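Local coordinates for protein macrolide 2'-phosphotransferase MphH (Brachybacterium faecium, PDB 5UXD) that probably phosphorylates macrolide antibiotics at the 2'-hydroxyl, as a kinase-like phosphotransferase, and binds azithromycin in this crystal, at residues L50-R55 against S88-Y93; D224-L229 against R254-L259. All coordinates share one frame; numbering follows the deposited sequence. Where two conformers were deposited one is given.

Interaction 1 of 2, residues L50-R55 against S88-Y93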
ATOM      1  N   LEU A  50       6.682   3.462 -17.364  1.00 19.35           N
ATOM      2  CA  LEU A  50       5.562   4.148 -17.992  0.58 17.48           C
ATOM      3  C   LEU A  50       4.270   3.525 -17.484  1.00 22.11           C
ATOM      4  O   LEU A  50       4.135   2.300 -17.462  1.00 25.40           O
ATOM      5  CB  LEU A  50       5.647   4.059 -19.519  0.58 18.82           C
ATOM      6  CG  LEU A  50       6.754   4.906 -20.154  0.58 16.31           C
ATOM      7  CD1 LEU A  50       8.117   4.208 -20.054  0.58 17.50           C
ATOM      8  CD2 LEU A  50       6.425   5.232 -21.606  0.58 18.78           C
ATOM      9  N   ARG A  51       3.333   4.372 -17.053  1.00 17.86           N
ATOM     10  CA  ARG A  51       2.012   3.923 -16.621  1.00 12.85           C
ATOM     11  C   ARG A  51       0.983   4.498 -17.580  1.00 21.95           C
ATOM     12  O   ARG A  51       0.902   5.720 -17.740  1.00 23.21           O
ATOM     13  CB  ARG A  51       1.703   4.353 -15.182  1.00 21.23           C
ATOM     14  CG  ARG A  51       2.728   3.896 -14.168  1.00 26.33           C
ATOM     15  CD  ARG A  51       2.406   4.481 -12.791  1.00 39.81           C
ATOM     16  NE  ARG A  51       1.226   3.867 -12.191  1.00 30.32           N
ATOM     17  CZ  ARG A  51       0.403   4.489 -11.348  1.00 32.91           C
ATOM     18  NH1 ARG A  51       0.615   5.754 -11.014  1.00 31.25           N
ATOM     19  NH2 ARG A  51      -0.639   3.845 -10.843  1.00 43.58           N
ATOM     20  N   LEU A  52       0.213   3.621 -18.228  1.00 18.81           N
ATOM     21  CA  LEU A  52      -0.769   4.059 -19.215  1.00 19.13           C
ATOM     22  C   LEU A  52      -2.179   3.881 -18.668  1.00 20.33           C
ATOM     23  O   LEU A  52      -2.635   2.737 -18.518  1.00 19.30           O
ATOM     24  CB  LEU A  52      -0.602   3.281 -20.519  1.00 20.93           C
ATOM     25  CG  LEU A  52       0.562   3.727 -21.415  1.00 27.69           C
ATOM     26  CD1 LEU A  52       1.916   3.315 -20.846  1.00 22.08           C
ATOM     27  CD2 LEU A  52       0.365   3.144 -22.792  1.00 26.00           C
ATOM     28  N   PRO A  53      -2.908   4.961 -18.373  1.00 22.24           N
ATOM     29  CA  PRO A  53      -4.251   4.814 -17.787  1.00 19.36           C
ATOM     30  C   PRO A  53      -5.212   4.142 -18.758  1.00 20.57           C
ATOM     31  O   PRO A  53      -5.365   4.576 -19.903  1.00 23.55           O
ATOM     32  CB  PRO A  53      -4.670   6.260 -17.477  1.00 18.70           C
ATOM     33  CG  PRO A  53      -3.355   7.040 -17.430  1.00 15.66           C
ATOM     34  CD  PRO A  53      -2.479   6.366 -18.454  1.00 15.67           C
ATOM     35  N   ARG A  54      -5.853   3.061 -18.294  1.00 18.53           N
ATOM     36  CA  ARG A  54      -6.736   2.284 -19.158  1.00 19.85           C
ATOM     37  C   ARG A  54      -8.065   2.983 -19.432  1.00 21.67           C
ATOM     38  O   ARG A  54      -8.663   2.768 -20.496  1.00 25.48           O
ATOM     39  CB  ARG A  54      -7.005   0.912 -18.544  1.00 20.42           C
ATOM     40  CG  ARG A  54      -5.796  -0.008 -18.506  1.00 24.41           C
ATOM     41  CD  ARG A  54      -6.227  -1.434 -18.133  1.00 28.58           C
ATOM     42  NE  ARG A  54      -5.089  -2.335 -17.943  1.00 30.97           N
ATOM     43  CZ  ARG A  54      -4.475  -2.976 -18.934  1.00 38.39           C
ATOM     44  NH1 ARG A  54      -4.882  -2.809 -20.185  1.00 40.60           N
ATOM     45  NH2 ARG A  54      -3.450  -3.781 -18.677  1.00 33.49           N
ATOM     46  N   ARG A  55      -8.549   3.793 -18.492  1.00 21.08           N
ATOM     47  CA  ARG A  55      -9.852   4.446 -18.572  1.00 23.27           C
ATOM     48  C   ARG A  55      -9.748   5.799 -17.889  1.00 19.90           C
ATOM     49  O   ARG A  55      -8.983   5.947 -16.926  1.00 20.42           O
ATOM     50  CB  ARG A  55     -10.965   3.632 -17.887  1.00 22.74           C
ATOM     51  CG  ARG A  55     -11.045   2.156 -18.247  1.00 33.39           C
ATOM     52  CD  ARG A  55     -12.023   1.422 -17.336  1.00 30.05           C
ATOM     53  NE  ARG A  55     -11.655   1.518 -15.928  1.00 28.44           N
ATOM     54  CZ  ARG A  55     -10.707   0.786 -15.347  1.00 32.57           C
ATOM     55  NH1 ARG A  55     -10.024  -0.101 -16.057  1.00 25.87           N
ATOM     56  NH2 ARG A  55     -10.437   0.945 -14.057  1.00 32.58           N
ATOM     57  N   SER A  88      -3.161  12.716 -18.984  1.00 17.09           N
ATOM     58  CA  SER A  88      -4.276  11.785 -19.148  1.00 16.00           C
ATOM     59  C   SER A  88      -3.838  10.472 -19.786  1.00 16.31           C
ATOM     60  O   SER A  88      -4.410   9.415 -19.490  1.00 18.35           O
ATOM     61  CB  SER A  88      -5.373  12.427 -20.003  1.00 16.82           C
ATOM     62  OG  SER A  88      -6.017  13.482 -19.321  1.00 15.44           O
ATOM     63  N   GLU A  89      -2.869  10.523 -20.712  1.00 16.26           N
ATOM     64  CA  GLU A  89      -2.445   9.356 -21.478  1.00 18.83           C
ATOM     65  C   GLU A  89      -1.111   8.770 -21.028  1.00 21.63           C
ATOM     66  O   GLU A  89      -0.746   7.686 -21.501  1.00 19.45           O
ATOM     67  CB  GLU A  89      -2.368   9.686 -22.984  1.00 24.47           C
ATOM     68  CG  GLU A  89      -1.434  10.836 -23.365  1.00 30.50           C
ATOM     69  CD  GLU A  89      -1.272  11.014 -24.883  1.00 28.35           C
ATOM     70  OE1 GLU A  89      -2.021  10.385 -25.665  1.00 35.34           O
ATOM     71  OE2 GLU A  89      -0.381  11.781 -25.298  1.00 26.65           O
ATOM     72  N   LEU A  90      -0.385   9.415 -20.113  1.00 15.71           N
ATOM     73  CA  LEU A  90       0.899   8.830 -19.734  1.00 14.64           C
ATOM     74  C   LEU A  90       1.420   9.452 -18.454  1.00 18.63           C
ATOM     75  O   LEU A  90       1.534  10.678 -18.356  1.00 15.34           O
ATOM     76  CB  LEU A  90       1.938   9.005 -20.848  1.00 15.37           C
ATOM     77  CG  LEU A  90       3.384   8.618 -20.501  1.00 20.58           C
ATOM     78  CD1 LEU A  90       3.521   7.095 -20.423  1.00 14.19           C
ATOM     79  CD2 LEU A  90       4.368   9.210 -21.514  1.00 14.55           C
ATOM     80  N   ILE A  91       1.814   8.562 -17.550  1.00 14.79           N
ATOM     81  CA  ILE A  91       2.548   8.890 -16.337  1.00 20.54           C
ATOM     82  C   ILE A  91       3.900   8.189 -16.427  1.00 18.05           C
ATOM     83  O   ILE A  91       3.956   6.985 -16.687  1.00 22.69           O
ATOM     84  CB  ILE A  91       1.764   8.455 -15.081  1.00 16.90           C
ATOM     85  CG1 ILE A  91       0.463   9.267 -14.967  1.00 16.55           C
ATOM     86  CG2 ILE A  91       2.645   8.527 -13.807  1.00 18.69           C
ATOM     87  CD1 ILE A  91      -0.609   8.638 -14.039  1.00 17.99           C
ATOM     88  N   ALA A  92       4.990   8.936 -16.244  1.00 16.54           N
ATOM     89  CA  ALA A  92       6.312   8.341 -16.430  1.00 19.66           C
ATOM     90  C   ALA A  92       7.272   8.802 -15.347  1.00 15.39           C
ATOM     91  O   ALA A  92       7.278   9.977 -14.975  1.00 18.24           O
ATOM     92  CB  ALA A  92       6.902   8.687 -17.798  1.00 15.72           C
ATOM     93  N   TYR A  93       8.114   7.888 -14.867  1.00 14.64           N
ATOM     94  CA  TYR A  93       9.079   8.270 -13.843  1.00 15.95           C
ATOM     95  C   TYR A  93      10.300   7.366 -13.925  1.00 17.00           C
ATOM     96  O   TYR A  93      10.208   6.231 -14.396  1.00 17.23           O
ATOM     97  CB  TYR A  93       8.453   8.211 -12.442  1.00 16.19           C
ATOM     98  CG  TYR A  93       7.782   6.903 -12.100  1.00 19.06           C
ATOM     99  CD1 TYR A  93       6.441   6.688 -12.400  1.00 21.01           C
ATOM    100  CD2 TYR A  93       8.488   5.884 -11.466  1.00 15.58           C
ATOM    101  CE1 TYR A  93       5.827   5.493 -12.083  1.00 28.54           C
ATOM    102  CE2 TYR A  93       7.878   4.689 -11.148  1.00 23.64           C
ATOM    103  CZ  TYR A  93       6.549   4.501 -11.462  1.00 26.39           C
ATOM    104  OH  TYR A  93       5.935   3.315 -11.146  1.00 34.12           O
TER
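Ile91 O accepts a hydrogen bond from Arg51 N at 2.7 Å and, in addition, a CA-H contact from Leu50 CA at 3.5 Å. The N-H...O angle of 170° makes the first bond nearly straight, and the return bond from Ile91 N to Arg51 O, 3.0 Å, closes the hydrogen-bonded pair. Leu50 and Ala92 form the neighbouring non-hydrogen-bonded pair. Leu90 starts away from the other strand, but its CD1 comes back to Leu50 CD2, 3.6 Å in the conformer given. Leu50 and Leu52 pack on helix 7-16, at Ala14 and Leu10. The antiparallel strands belong to the N-terminal-lobe sheet of a kinase-like phosphotransferase; Arg51 and Tyr93 bind GDP in another crystal of this protein, and none is bound here. Ile91 lies beside Arg51 on one face, CB to CB 4.1 Å, its branched apolar side chain suited to the buried side toward Ala62 of helix 59-72. Arg51 CD lies in the plane of the Tyr93 ring, 3.6 Å from the edge atom CE1. The guanidinium, turned 65° from that ring, makes a cation-pi contact with Phe35, and NH1 a long, weak ion pair with Glu65. Pro53, lacking an N-H, sets CG 3.3 Å from Ser88 O.

Interaction 2 of 2, residues D224-L229 against R254-L259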
ATOM      1  N   ASP A 224      -4.818   5.897  11.321  1.00 13.37           N
ATOM      2  CA  ASP A 224      -4.262   5.017  12.362  1.00 13.35           C
ATOM      3  C   ASP A 224      -2.793   4.691  12.105  1.00 13.53           C
ATOM      4  O   ASP A 224      -2.482   4.035  11.102  1.00 15.90           O
ATOM      5  CB  ASP A 224      -5.122   3.741  12.408  1.00 11.89           C
ATOM      6  CG  ASP A 224      -4.735   2.768  13.538  1.00 16.60           C
ATOM      7  OD1 ASP A 224      -3.703   2.953  14.217  1.00 13.12           O
ATOM      8  OD2 ASP A 224      -5.487   1.790  13.723  1.00 16.67           O
ATOM      9  N   PRO A 225      -1.869   5.109  12.980  1.00 15.87           N
ATOM     10  CA  PRO A 225      -0.443   4.771  12.781  1.00 14.25           C
ATOM     11  C   PRO A 225      -0.164   3.276  12.692  1.00 20.43           C
ATOM     12  O   PRO A 225       0.822   2.868  12.057  1.00 15.64           O
ATOM     13  CB  PRO A 225       0.229   5.382  14.019  1.00 16.09           C
ATOM     14  CG  PRO A 225      -0.704   6.502  14.446  1.00 16.76           C
ATOM     15  CD  PRO A 225      -2.086   5.995  14.141  1.00 17.27           C
ATOM     16  N   ALA A 226      -0.993   2.442  13.331  1.00 12.34           N
ATOM     17  CA  ALA A 226      -0.732   1.004  13.352  1.00 14.46           C
ATOM     18  C   ALA A 226      -0.823   0.374  11.972  1.00 14.32           C
ATOM     19  O   ALA A 226      -0.224  -0.686  11.733  1.00 17.81           O
ATOM     20  CB  ALA A 226      -1.723   0.312  14.291  1.00 16.59           C
ATOM     21  N   LYS A 227      -1.599   0.971  11.068  1.00 11.85           N
ATOM     22  CA  LYS A 227      -1.757   0.396   9.736  1.00 15.45           C
ATOM     23  C   LYS A 227      -0.415   0.096   9.084  1.00 22.95           C
ATOM     24  O   LYS A 227      -0.288  -0.889   8.339  1.00 16.22           O
ATOM     25  CB  LYS A 227      -2.555   1.343   8.848  1.00 22.23           C
ATOM     26  CG  LYS A 227      -3.972   1.568   9.291  1.00 27.48           C
ATOM     27  CD  LYS A 227      -4.661   2.548   8.349  1.00 33.42           C
ATOM     28  CE  LYS A 227      -4.794   1.968   6.942  1.00 37.89           C
ATOM     29  NZ  LYS A 227      -5.650   2.832   6.073  1.00 43.69           N
ATOM     30  N   ASP A 228       0.599   0.919   9.361  1.00 13.84           N
ATOM     31  CA  ASP A 228       1.881   0.787   8.682  1.00 13.58           C
ATOM     32  C   ASP A 228       2.841  -0.143   9.412  1.00 14.52           C
ATOM     33  O   ASP A 228       3.904  -0.460   8.872  1.00 14.69           O
ATOM     34  CB  ASP A 228       2.539   2.166   8.494  1.00 14.18           C
ATOM     35  CG  ASP A 228       1.865   2.989   7.405  1.00 22.04           C
ATOM     36  OD1 ASP A 228       1.186   2.371   6.567  1.00 16.59           O
ATOM     37  OD2 ASP A 228       2.013   4.236   7.389  1.00 14.60           O
ATOM     38  N   LEU A 229       2.492  -0.569  10.619  1.00 14.18           N
ATOM     39  CA  LEU A 229       3.273  -1.537  11.361  1.00 13.94           C
ATOM     40  C   LEU A 229       2.615  -2.906  11.418  1.00 13.52           C
ATOM     41  O   LEU A 229       3.288  -3.883  11.747  1.00 12.70           O
ATOM     42  CB  LEU A 229       3.515  -1.040  12.800  1.00 15.27           C
ATOM     43  CG  LEU A 229       4.311   0.266  12.870  1.00 16.88           C
ATOM     44  CD1 LEU A 229       4.188   0.906  14.268  1.00 22.52           C
ATOM     45  CD2 LEU A 229       5.755  -0.002  12.526  1.00 15.86           C
ATOM     46  N   ARG A 254       5.280   7.426  18.130  1.00 16.00           N
ATOM     47  CA  ARG A 254       4.653   7.409  19.453  1.00 13.55           C
ATOM     48  C   ARG A 254       3.717   6.205  19.568  1.00 21.08           C
ATOM     49  O   ARG A 254       2.487   6.339  19.507  1.00 16.51           O
ATOM     50  CB  ARG A 254       3.929   8.728  19.728  1.00 21.14           C
ATOM     51  CG  ARG A 254       4.908   9.920  19.789  1.00 23.12           C
ATOM     52  CD  ARG A 254       4.241  11.272  20.081  1.00 27.69           C
ATOM     53  NE  ARG A 254       3.239  11.615  19.079  1.00 29.75           N
ATOM     54  CZ  ARG A 254       3.513  11.941  17.818  1.00 47.69           C
ATOM     55  NH1 ARG A 254       4.769  11.970  17.386  1.00 49.83           N
ATOM     56  NH2 ARG A 254       2.525  12.233  16.980  1.00 44.09           N
ATOM     57  N   PRO A 255       4.271   5.007  19.744  1.00 16.15           N
ATOM     58  CA  PRO A 255       3.423   3.820  19.886  1.00 15.06           C
ATOM     59  C   PRO A 255       2.778   3.801  21.261  1.00 18.45           C
ATOM     60  O   PRO A 255       3.166   4.551  22.157  1.00 23.72           O
ATOM     61  CB  PRO A 255       4.412   2.662  19.711  1.00 18.18           C
ATOM     62  CG  PRO A 255       5.695   3.202  20.234  1.00 20.29           C
ATOM     63  CD  PRO A 255       5.700   4.686  19.897  1.00 15.98           C
ATOM     64  N   TRP A 256       1.752   2.962  21.409  1.00 19.91           N
ATOM     65  CA  TRP A 256       1.032   2.807  22.669  1.00 16.18           C
ATOM     66  C   TRP A 256       1.061   1.337  23.092  1.00 20.31           C
ATOM     67  O   TRP A 256       1.318   0.452  22.267  1.00 18.15           O
ATOM     68  CB  TRP A 256      -0.420   3.308  22.544  1.00 17.16           C
ATOM     69  CG  TRP A 256      -1.172   2.717  21.358  1.00 15.07           C
ATOM     70  CD1 TRP A 256      -2.067   1.689  21.392  1.00 17.65           C
ATOM     71  CD2 TRP A 256      -1.079   3.121  19.972  1.00 16.69           C
ATOM     72  NE1 TRP A 256      -2.534   1.424  20.122  1.00 16.82           N
ATOM     73  CE2 TRP A 256      -1.952   2.293  19.237  1.00 19.39           C
ATOM     74  CE3 TRP A 256      -0.349   4.105  19.290  1.00 15.09           C
ATOM     75  CZ2 TRP A 256      -2.116   2.416  17.847  1.00 18.54           C
ATOM     76  CZ3 TRP A 256      -0.518   4.232  17.913  1.00 20.95           C
ATOM     77  CH2 TRP A 256      -1.388   3.381  17.205  1.00 18.00           C
ATOM     78  N   PRO A 257       0.843   1.046  24.384  1.00 18.19           N
ATOM     79  CA  PRO A 257       1.058  -0.331  24.880  1.00 23.43           C
ATOM     80  C   PRO A 257       0.288  -1.417  24.145  1.00 16.33           C
ATOM     81  O   PRO A 257       0.836  -2.496  23.917  1.00 20.55           O
ATOM     82  CB  PRO A 257       0.614  -0.237  26.346  1.00 21.39           C
ATOM     83  CG  PRO A 257       0.951   1.187  26.729  1.00 23.05           C
ATOM     84  CD  PRO A 257       0.696   2.014  25.480  1.00 18.14           C
ATOM     85  N   GLY A 258      -0.963  -1.185  23.784  1.00 20.58           N
ATOM     86  CA  GLY A 258      -1.693  -2.241  23.111  1.00 16.12           C
ATOM     87  C   GLY A 258      -1.574  -2.245  21.596  1.00 15.95           C
ATOM     88  O   GLY A 258      -2.417  -2.844  20.920  1.00 15.36           O
ATOM     89  N   LEU A 259      -0.525  -1.611  21.051  1.00 12.78           N
ATOM     90  CA  LEU A 259      -0.425  -1.495  19.596  0.71 11.25           C
ATOM     91  C   LEU A 259      -0.255  -2.858  18.933  1.00 16.12           C
ATOM     92  O   LEU A 259      -0.877  -3.118  17.897  1.00 14.71           O
ATOM     93  CB  LEU A 259       0.723  -0.561  19.202  0.71 14.91           C
ATOM     94  CG  LEU A 259       0.922  -0.176  17.723  0.71 16.35           C
ATOM     95  CD1 LEU A 259       1.490   1.238  17.605  0.71 13.31           C
ATOM     96  CD2 LEU A 259       1.816  -1.165  17.012  0.71 12.17           C
TER
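The chain turns after Asp224, with Lys227 N bonded to Asp224 O and Leu229 N to Ala226 O, and runs on to helix 230-235, whereas Trp256 to Leu259 make a type I turn that leads into helix 259-268 with Gly258 as its N-cap. Between them the six-membered ring of Trp256 reaches across to the start of 224-229. Its CH2 lies 4.1 Å from Pro225 CD and its CZ2 is 4.2 Å from Ala226 CB, the proline and the indole crossing at about a right angle; two compact side chains let so large a ring come close. The first bond of Trp256 does not lead across, and it is chi1, 51°, that swings the ring's far end to these two residues. At the ring's edge Asp224 OD1 is 3.8 Å from CH2, the carboxylate plane turned 33° from the indole. That oxygen also closes an Asx turn, accepting from Ala226 N at 2.9 Å from above the carboxylate plane, while OD2 bonds to His262 of helix 259-268. The contact thus joins two helix-leading loops of the helical lobe in this kinase-like fold, and Trp256 NE1 ties the indole to Cys187 O. In the conformer given, Leu259 CD1 lies 3.5 Å above one face of the indole, offset toward its rim; the other branch, CD2, meets Leu229 CD1 at 4.2 Å, branched apolar groups suited to this buried site beside Phe241.

Overall arrangement
Interactions 1 and 2 lie on opposite sides of the chain's centre, with their own centres about 35 Å apart and their nearest atoms about 18 Å apart, so they do not touch. They follow one another along the sequence, 50-55 with 88-93 closing before 224-229 with 254-259 opens. Interaction 1 belongs to the nucleotide side: it contains GDP-binding residues, and the side chain of Tyr93 is about 6 Å from that of Asp216, which binds magnesium in another crystal of this protein. Interaction 2 belongs to the helical part and lies away from the GDP, magnesium and azithromycin sites. A bound azithromycin lies about 13 Å from the Arg51 side chain, and one about 12 Å from that of Asp224.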